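Side-chain contacts in 15-O-acetyltransferase (Fusarium sporotrichioides, PDB 3FOT), which transfers an acetyl group to the 15-hydroxyl of trichothecene precursors such as 15-deacetylcalonectrin, a step in the biosynthesis of T-2 toxin: residues 313-318 and 331-336; 340-345 and 351-356; 426-431 and 473-478. All blocks are in the same frame, centred on the assembly; numbering follows the deposited sequence.

Interaction 1: residues 313-318 and 331-336; sequences AIVLAL and EVFISP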
loop_
_atom_site.group_PDB
_atom_site.type_symbol
_atom_site.label_atom_id
_atom_site.label_comp_id
_atom_site.label_asym_id
_atom_site.label_seq_id
_atom_site.Cartn_x
_atom_site.Cartn_y
_atom_site.Cartn_z
ATOM N N ALA A 313 -7.024 14.532 13.269
ATOM C CA ALA A 313 -6.053 14.505 14.352
ATOM C C ALA A 313 -4.644 14.872 13.843
ATOM O O ALA A 313 -3.863 15.562 14.531
ATOM C CB ALA A 313 -6.069 13.120 15.015
ATOM N N ILE A 314 -4.352 14.435 12.619
ATOM C CA ILE A 314 -3.112 14.808 11.934
ATOM C C ILE A 314 -2.969 16.326 11.840
ATOM O O ILE A 314 -1.906 16.891 12.141
ATOM C CB ILE A 314 -3.031 14.123 10.546
ATOM C CG1 ILE A 314 -2.712 12.633 10.781
ATOM C CG2 ILE A 314 -2.005 14.809 9.626
ATOM C CD1 ILE A 314 -2.934 11.731 9.540
ATOM N N VAL A 315 -4.058 16.965 11.416
ATOM C CA VAL A 315 -4.110 18.429 11.272
ATOM C C VAL A 315 -4.010 19.134 12.617
ATOM O O VAL A 315 -3.175 20.036 12.782
ATOM C CB VAL A 315 -5.330 18.852 10.432
ATOM C CG1 VAL A 315 -5.525 20.368 10.453
ATOM C CG2 VAL A 315 -5.089 18.400 8.991
ATOM N N LEU A 316 -4.780 18.681 13.608
ATOM C CA LEU A 316 -4.675 19.285 14.956
ATOM C C LEU A 316 -3.278 19.114 15.550
ATOM O O LEU A 316 -2.745 20.040 16.183
ATOM C CB LEU A 316 -5.738 18.726 15.925
ATOM C CG LEU A 316 -7.070 19.523 16.002
ATOM C CD1 LEU A 316 -7.736 19.691 14.657
ATOM C CD2 LEU A 316 -8.050 18.865 16.970
ATOM N N ALA A 317 -2.669 17.944 15.335
ATOM C CA ALA A 317 -1.304 17.690 15.828
ATOM C C ALA A 317 -0.304 18.613 15.108
ATOM O O ALA A 317 0.644 19.117 15.706
ATOM C CB ALA A 317 -0.916 16.205 15.628
ATOM N N LEU A 318 -0.552 18.864 13.832
ATOM C CA LEU A 318 0.307 19.761 13.059
ATOM C C LEU A 318 0.203 21.207 13.574
ATOM O O LEU A 318 1.231 21.874 13.791
ATOM C CB LEU A 318 -0.063 19.704 11.578
ATOM C CG LEU A 318 0.685 20.664 10.661
ATOM C CD1 LEU A 318 2.109 20.219 10.572
ATOM C CD2 LEU A 318 0.008 20.662 9.286
ATOM N N GLU A 331 -4.189 30.908 5.867
ATOM C CA GLU A 331 -3.663 29.612 5.439
ATOM C C GLU A 331 -4.773 28.583 5.289
ATOM O O GLU A 331 -5.733 28.558 6.059
ATOM C CB GLU A 331 -2.647 29.078 6.431
ATOM C CG GLU A 331 -1.351 29.822 6.408
ATOM C CD GLU A 331 -0.338 29.308 5.404
ATOM O OE1 GLU A 331 -0.581 28.292 4.717
ATOM O OE2 GLU A 331 0.738 29.935 5.325
ATOM N N VAL A 332 -4.626 27.733 4.286
ATOM C CA VAL A 332 -5.549 26.628 4.101
ATOM C C VAL A 332 -4.727 25.361 4.134
ATOM O O VAL A 332 -3.716 25.265 3.436
ATOM C CB VAL A 332 -6.266 26.722 2.740
ATOM C CG1 VAL A 332 -7.411 25.711 2.654
ATOM C CG2 VAL A 332 -6.797 28.132 2.524
ATOM N N PHE A 333 -5.149 24.399 4.951
ATOM C CA PHE A 333 -4.542 23.074 4.889
ATOM C C PHE A 333 -5.074 22.404 3.636
ATOM O O PHE A 333 -6.278 22.202 3.499
ATOM C CB PHE A 333 -4.849 22.243 6.133
ATOM C CG PHE A 333 -4.245 20.880 6.083
ATOM C CD1 PHE A 333 -2.927 20.680 6.483
ATOM C CD2 PHE A 333 -4.980 19.807 5.599
ATOM C CE1 PHE A 333 -2.336 19.393 6.398
ATOM C CE2 PHE A 333 -4.399 18.531 5.518
ATOM C CZ PHE A 333 -3.088 18.341 5.922
ATOM N N ILE A 334 -4.164 22.125 2.711
ATOM C CA ILE A 334 -4.495 21.501 1.436
ATOM C C ILE A 334 -3.601 20.270 1.310
ATOM O O ILE A 334 -2.378 20.343 1.474
ATOM C CB ILE A 334 -4.257 22.459 0.240
ATOM C CG1 ILE A 334 -5.143 23.708 0.362
ATOM C CG2 ILE A 334 -4.533 21.749 -1.100
ATOM C CD1 ILE A 334 -4.810 24.796 -0.630
ATOM N N SER A 335 -4.223 19.140 1.024
ATOM C CA SER A 335 -3.493 17.892 0.911
ATOM C C SER A 335 -4.042 17.081 -0.260
ATOM O O SER A 335 -5.188 16.622 -0.211
ATOM C CB SER A 335 -3.602 17.072 2.197
ATOM O OG SER A 335 -2.831 15.883 2.080
ATOM N N PRO A 336 -3.213 16.904 -1.307
ATOM C CA PRO A 336 -3.567 16.058 -2.439
ATOM C C PRO A 336 -3.364 14.634 -1.976
ATOM O O PRO A 336 -2.217 14.238 -1.713
ATOM C CB PRO A 336 -2.518 16.426 -3.505
ATOM C CG PRO A 336 -1.744 17.602 -2.950
ATOM C CD PRO A 336 -1.873 17.493 -1.467
#

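Interaction 2: residues 340-345 and 351-356; sequences DGRRWL and SNFYAM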
loop_
_atom_site.group_PDB
_atom_site.type_symbol
_atom_site.label_atom_id
_atom_site.label_comp_id
_atom_site.label_asym_id
_atom_site.label_seq_id
_atom_site.Cartn_x
_atom_site.Cartn_y
_atom_site.Cartn_z
ATOM N N ASP A 340 -8.549 4.723 -3.551
ATOM C CA ASP A 340 -8.786 3.512 -4.304
ATOM C C ASP A 340 -9.812 3.844 -5.386
ATOM O O ASP A 340 -10.876 4.394 -5.070
ATOM C CB ASP A 340 -9.326 2.430 -3.342
ATOM C CG ASP A 340 -9.803 1.188 -4.056
ATOM O OD1 ASP A 340 -9.469 0.985 -5.240
ATOM O OD2 ASP A 340 -10.519 0.388 -3.415
ATOM N N GLY A 341 -9.481 3.517 -6.640
ATOM C CA GLY A 341 -10.317 3.869 -7.798
ATOM C C GLY A 341 -11.253 2.776 -8.284
ATOM O O GLY A 341 -11.952 2.931 -9.294
ATOM N N ARG A 342 -11.286 1.667 -7.556
ATOM C CA ARG A 342 -12.000 0.490 -8.038
ATOM C C ARG A 342 -13.495 0.688 -8.282
ATOM O O ARG A 342 -14.051 0.041 -9.166
ATOM C CB ARG A 342 -11.758 -0.690 -7.107
ATOM C CG ARG A 342 -10.422 -1.333 -7.386
ATOM C CD ARG A 342 -10.007 -2.268 -6.236
ATOM N NE ARG A 342 -8.714 -2.884 -6.537
ATOM C CZ ARG A 342 -7.533 -2.276 -6.397
ATOM N NH1 ARG A 342 -7.457 -1.025 -5.949
ATOM N NH2 ARG A 342 -6.421 -2.934 -6.680
ATOM N N ARG A 343 -14.121 1.582 -7.524
ATOM C CA ARG A 343 -15.555 1.858 -7.697
ATOM C C ARG A 343 -15.897 2.467 -9.071
ATOM O O ARG A 343 -17.068 2.436 -9.495
ATOM C CB ARG A 343 -16.061 2.762 -6.575
ATOM C CG ARG A 343 -16.234 2.043 -5.251
ATOM C CD ARG A 343 -16.465 3.061 -4.123
ATOM N N TRP A 344 -14.885 2.997 -9.759
ATOM C CA TRP A 344 -15.067 3.581 -11.090
ATOM C C TRP A 344 -14.901 2.556 -12.226
ATOM O O TRP A 344 -15.076 2.872 -13.410
ATOM C CB TRP A 344 -14.108 4.753 -11.264
ATOM C CG TRP A 344 -14.549 5.972 -10.518
ATOM C CD1 TRP A 344 -15.322 7.000 -11.009
ATOM C CD2 TRP A 344 -14.268 6.305 -9.150
ATOM N NE1 TRP A 344 -15.519 7.944 -10.037
ATOM C CE2 TRP A 344 -14.896 7.539 -8.882
ATOM C CE3 TRP A 344 -13.541 5.677 -8.124
ATOM C CZ2 TRP A 344 -14.811 8.172 -7.634
ATOM C CZ3 TRP A 344 -13.467 6.298 -6.880
ATOM C CH2 TRP A 344 -14.105 7.540 -6.644
ATOM N N LEU A 345 -14.555 1.322 -11.858
ATOM C CA LEU A 345 -14.442 0.238 -12.821
ATOM C C LEU A 345 -15.778 -0.496 -12.964
ATOM O O LEU A 345 -16.597 -0.479 -12.059
ATOM C CB LEU A 345 -13.367 -0.770 -12.369
ATOM C CG LEU A 345 -11.962 -0.238 -12.102
ATOM C CD1 LEU A 345 -11.068 -1.412 -11.651
ATOM C CD2 LEU A 345 -11.336 0.446 -13.286
ATOM N N SER A 351 -13.984 -5.911 -8.454
ATOM C CA SER A 351 -13.715 -6.665 -7.229
ATOM C C SER A 351 -12.589 -7.696 -7.389
ATOM O O SER A 351 -12.253 -8.407 -6.438
ATOM C CB SER A 351 -14.997 -7.318 -6.701
ATOM O OG SER A 351 -15.890 -6.340 -6.178
ATOM N N ASN A 352 -12.011 -7.759 -8.582
ATOM C CA ASN A 352 -10.941 -8.713 -8.889
ATOM C C ASN A 352 -9.749 -8.053 -9.623
ATOM O O ASN A 352 -9.235 -8.612 -10.578
ATOM C CB ASN A 352 -11.536 -9.869 -9.731
ATOM C CG ASN A 352 -10.591 -11.065 -9.857
ATOM O OD1 ASN A 352 -9.853 -11.404 -8.920
ATOM N ND2 ASN A 352 -10.628 -11.721 -11.013
ATOM N N PHE A 353 -9.321 -6.871 -9.165
ATOM C CA PHE A 353 -8.350 -6.040 -9.877
ATOM C C PHE A 353 -7.115 -5.891 -9.009
ATOM O O PHE A 353 -7.196 -5.348 -7.905
ATOM C CB PHE A 353 -8.917 -4.643 -10.197
ATOM C CG PHE A 353 -8.144 -3.910 -11.279
ATOM C CD1 PHE A 353 -8.484 -4.076 -12.631
ATOM C CD2 PHE A 353 -7.064 -3.094 -10.959
ATOM C CE1 PHE A 353 -7.773 -3.413 -13.629
ATOM C CE2 PHE A 353 -6.356 -2.406 -11.964
ATOM C CZ PHE A 353 -6.701 -2.589 -13.297
ATOM N N TYR A 354 -5.986 -6.395 -9.499
ATOM C CA TYR A 354 -4.761 -6.487 -8.689
ATOM C C TYR A 354 -3.703 -5.453 -9.034
ATOM O O TYR A 354 -2.861 -5.124 -8.196
ATOM C CB TYR A 354 -4.157 -7.905 -8.807
ATOM C CG TYR A 354 -4.920 -8.927 -7.995
ATOM C CD1 TYR A 354 -6.228 -9.284 -8.341
ATOM C CD2 TYR A 354 -4.349 -9.511 -6.868
ATOM C CE1 TYR A 354 -6.940 -10.190 -7.594
ATOM C CE2 TYR A 354 -5.051 -10.459 -6.112
ATOM C CZ TYR A 354 -6.350 -10.788 -6.482
ATOM O OH TYR A 354 -7.069 -11.701 -5.751
ATOM N N ALA A 355 -3.721 -4.948 -10.267
ATOM C CA ALA A 355 -2.788 -3.875 -10.647
ATOM C C ALA A 355 -3.192 -2.568 -9.937
ATOM O O ALA A 355 -4.264 -2.504 -9.320
ATOM C CB ALA A 355 -2.769 -3.691 -12.180
ATOM N N MET A 356 -2.333 -1.552 -10.012
ATOM C CA MET A 356 -2.617 -0.234 -9.440
ATOM C C MET A 356 -3.964 0.252 -9.937
ATOM O O MET A 356 -4.222 0.230 -11.132
ATOM C CB MET A 356 -1.554 0.765 -9.898
ATOM C CG MET A 356 -1.696 2.137 -9.340
ATOM S SD MET A 356 -0.734 2.347 -7.835
ATOM C CE MET A 356 0.945 2.112 -8.427
HETATM O O HOH W 1 -10.289 -5.425 -6.796
#

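Interaction 3: residues 426-431 and 473-478; sequences IPFEGE and LPYLAI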
loop_
_atom_site.group_PDB
_atom_site.type_symbol
_atom_site.label_atom_id
_atom_site.label_comp_id
_atom_site.label_asym_id
_atom_site.label_seq_id
_atom_site.Cartn_x
_atom_site.Cartn_y
_atom_site.Cartn_z
ATOM N N ILE A 426 14.080 17.114 -6.082
ATOM C CA ILE A 426 13.991 17.649 -4.714
ATOM C C ILE A 426 12.814 18.618 -4.703
ATOM O O ILE A 426 13.018 19.834 -4.708
ATOM C CB ILE A 426 15.322 18.338 -4.297
ATOM C CG1 ILE A 426 16.503 17.362 -4.456
ATOM C CG2 ILE A 426 15.261 18.861 -2.858
ATOM C CD1 ILE A 426 17.864 18.010 -4.364
ATOM N N PRO A 427 11.574 18.081 -4.767
ATOM C CA PRO A 427 10.409 18.942 -5.014
ATOM C C PRO A 427 9.911 19.703 -3.789
ATOM O O PRO A 427 9.241 20.736 -3.956
ATOM C CB PRO A 427 9.348 17.965 -5.513
ATOM C CG PRO A 427 9.664 16.686 -4.789
ATOM C CD PRO A 427 11.185 16.657 -4.670
ATOM N N PHE A 428 10.208 19.197 -2.586
ATOM C CA PHE A 428 9.963 19.958 -1.354
ATOM C C PHE A 428 11.235 20.605 -0.853
ATOM O O PHE A 428 12.272 19.938 -0.773
ATOM C CB PHE A 428 9.476 19.063 -0.219
ATOM C CG PHE A 428 8.188 18.363 -0.497
ATOM C CD1 PHE A 428 6.963 18.978 -0.208
ATOM C CD2 PHE A 428 8.201 17.056 -0.984
ATOM C CE1 PHE A 428 5.756 18.286 -0.432
ATOM C CE2 PHE A 428 7.017 16.354 -1.201
ATOM C CZ PHE A 428 5.786 16.972 -0.932
ATOM N N GLU A 429 11.131 21.876 -0.454
ATOM C CA GLU A 429 12.243 22.592 0.190
ATOM C C GLU A 429 11.855 23.153 1.557
ATOM O O GLU A 429 10.845 23.838 1.701
ATOM C CB GLU A 429 12.754 23.708 -0.724
ATOM N N GLY A 430 12.639 22.818 2.571
ATOM C CA GLY A 430 12.454 23.384 3.904
ATOM C C GLY A 430 11.314 22.799 4.728
ATOM O O GLY A 430 11.518 22.440 5.891
ATOM N N GLU A 431 10.115 22.734 4.140
ATOM C CA GLU A 431 8.904 22.281 4.863
ATOM C C GLU A 431 8.027 21.397 3.983
ATOM O O GLU A 431 7.954 21.575 2.761
ATOM C CB GLU A 431 8.090 23.480 5.396
ATOM C CG GLU A 431 8.938 24.438 6.291
ATOM C CD GLU A 431 8.267 25.764 6.604
ATOM O OE1 GLU A 431 7.054 25.921 6.339
ATOM O OE2 GLU A 431 8.970 26.655 7.127
ATOM N N LEU A 473 10.848 10.646 0.196
ATOM C CA LEU A 473 10.522 12.080 0.164
ATOM C C LEU A 473 10.429 12.596 1.599
ATOM O O LEU A 473 10.292 11.793 2.539
ATOM C CB LEU A 473 9.239 12.339 -0.647
ATOM C CG LEU A 473 9.428 12.309 -2.181
ATOM C CD1 LEU A 473 8.101 12.317 -2.924
ATOM C CD2 LEU A 473 10.344 13.453 -2.696
ATOM N N PRO A 474 10.558 13.920 1.793
ATOM C CA PRO A 474 10.707 14.452 3.135
ATOM C C PRO A 474 9.408 14.779 3.879
ATOM O O PRO A 474 9.425 15.617 4.761
ATOM C CB PRO A 474 11.519 15.728 2.897
ATOM C CG PRO A 474 11.007 16.211 1.581
ATOM C CD PRO A 474 10.724 14.968 0.766
ATOM N N TYR A 475 8.291 14.135 3.535
ATOM C CA TYR A 475 7.066 14.332 4.333
ATOM C C TYR A 475 6.803 13.090 5.172
ATOM O O TYR A 475 7.286 12.005 4.855
ATOM C CB TYR A 475 5.831 14.669 3.477
ATOM C CG TYR A 475 5.509 13.665 2.408
ATOM C CD1 TYR A 475 4.628 12.603 2.650
ATOM C CD2 TYR A 475 6.068 13.779 1.136
ATOM C CE1 TYR A 475 4.314 11.697 1.651
ATOM C CE2 TYR A 475 5.783 12.869 0.148
ATOM C CZ TYR A 475 4.915 11.825 0.405
ATOM O OH TYR A 475 4.624 10.933 -0.602
ATOM N N LEU A 476 6.050 13.267 6.248
ATOM C CA LEU A 476 5.667 12.147 7.087
ATOM C C LEU A 476 4.493 11.508 6.392
ATOM O O LEU A 476 3.509 12.184 6.088
ATOM C CB LEU A 476 5.259 12.631 8.484
ATOM C CG LEU A 476 6.367 13.279 9.318
ATOM C CD1 LEU A 476 5.811 13.673 10.654
ATOM C CD2 LEU A 476 7.586 12.358 9.502
ATOM N N ALA A 477 4.609 10.215 6.095
ATOM C CA ALA A 477 3.518 9.516 5.433
ATOM C C ALA A 477 2.854 8.647 6.479
ATOM O O ALA A 477 3.471 7.693 6.966
ATOM C CB ALA A 477 4.066 8.647 4.294
ATOM N N ILE A 478 1.591 8.945 6.765
ATOM C CA ILE A 478 0.889 8.370 7.894
ATOM C C ILE A 478 -0.168 7.435 7.377
ATOM O O ILE A 478 -1.048 7.850 6.618
ATOM C CB ILE A 478 0.272 9.477 8.799
ATOM C CG1 ILE A 478 1.379 10.432 9.269
ATOM C CG2 ILE A 478 -0.408 8.840 9.999
ATOM C CD1 ILE A 478 0.881 11.777 9.698
#

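Interaction 1: residues 313-318 and 331-336
Phe333 carries this contact, laying its ring against Val315 and Leu318, two residues on one side of helix 306-321. The main touch is a CH-pi interaction: the CG2 methyl of Val315 sits 3.5 Å from the centroid of the Phe333 ring, only 11° off the ring normal. The methyl is therefore nearly centred over one face and close to all six ring carbons, the shortest distance being 3.5 Å from Val315 CG2 to Phe333 CE2. The valine rotamer explains this: CG1 is anti to the backbone N (chi1 171°), while CG2 lies anti to the carbonyl carbon and is the branch that reaches the ring. One helical turn further on, Leu318 adds a lighter contact, its CD2 methyl lying 3.9 Å from Phe333 CE1 and coming in obliquely.

Phe333 lies on strand 333-340, where its backbone pairs with Ile365 of the neighbouring strand 358-365, and the side chain of Val315 also rests on Ile365. Leu318 and Phe333 both touch Asn433 in the loop before strand 435-441, so the helix, the strand pair and that loop meet around one ring.

No hydrogen bond or salt bridge crosses between the two segments. All three touching residues are buried and apolar, which implies that helix and strand are held together here by dispersion and the exclusion of water, with the aromatic face as a seat for one methyl.

Interaction 2: residues 340-345 and 351-356
Arg342 grips the carbonyl of Phe353 next to the His-X-X-X-Asp signature of the BAHD acyltransferases, whose His and Asp are here His186 and Asp190. Its NH1 makes a salt bridge to Asp190; an arginine holding this aspartate is a known structural feature of the family.

Arg342 NH2 donates to Phe353 O at 2.8 Å, and Arg342 NE reaches the same Phe353 O at 3.2 Å through a more bent bond. The grip is side-on: the oxygen lies near the guanidinium plane, while both nitrogens approach it from the same face of the carbonyl. The chain is extended from CG to NE, which carries the charged group across to the other segment. Arg342 NH1 also meets Asp340 OD1 at 2.9 Å in a second salt bridge. That same OD1 takes the backbone N of Arg342 in an Asx turn, the two donors arriving from opposite faces of the carboxylate. The guanidinium is held on several edges, which probably limits its rotation.

Leu345 CD1 sits over one face of the Phe353 ring, offset toward its rim, in a CH-pi contact 3.8 Å from Phe353 CD1. A water accepts from Phe353 N at 2.9 Å and, weakly, from Arg342 NE.

Interaction 3: residues 426-431 and 473-478
Phe428 packs against Pro474 and Tyr475 in the close part of this contact, while Pro427 and Leu473 meet more lightly nearer the surface. Phe428 and Pro474 are buried; Tyr475, though close-packed, is partly exposed. The proline ring lies against the inner half of the phenylalanine: Pro474 CG is 3.7 Å from Phe428 CB, and Pro474 CD is 3.7 Å from Phe428 CD2. The outer end of the phenylalanine ring goes to the tyrosine, with Phe428 CE2 3.6 Å from Tyr475 CD2. Here the two rings form an oblique pair, their planes 60° apart and their centroids separated by 5.7 Å. Phe428 reaches both partners because its CG is anti to the carbonyl carbon (chi1 -61°). Tyr475 instead has CG between its backbone N and carbonyl carbon (chi1 56°), which brings the ring to Phe428 at a slant. Beyond these segments Tyr263 adds an edge-to-face pair with Phe428, so the phenylalanine is buried among aromatic and apolar groups.

Toward solvent the packing thins. Pro427 offers CG and CD to one methyl, with Pro427 CD 3.9 Å from Leu473 CD2, and both residues are partly exposed. The loose side thus rests on the meeting of one proline ring with one leucine branch, the two side chains crossing at about a right angle.

No hydrogen bond joins the two segments, so the attachment is apolar throughout. The side chain of Tyr475 is about 10 Å from that of His414, which binds 15-deacetylcalonectrin. The arrangement is that of two loops that pack together as they lead into the neighbouring parallel strands 435-441 and 477-483, in a mixed sheet of this BAHD-superfamily acetyltransferase.

Following the chain from the N terminus, interaction 1 closes the connection between helix 306-321 and strand 333-340, part of which is not modelled. Interaction 2 follows where that strand ends: residues 340-345 and 351-356 close the short link, with helix 347-350, to strand 358-365. Interaction 3 spans much more chain, bringing residues 426-431 and 473-478 together across 41 residues that include several strands. The three run in series, none nested or crossed. Interactions 1 and 3 touch through Ile314 CD1 and Ile478 CD1, 3.8 Å apart, joining helix 306-321 to strand 477-483. Interaction 2 lies apart, its centre 28 Å from each of theirs.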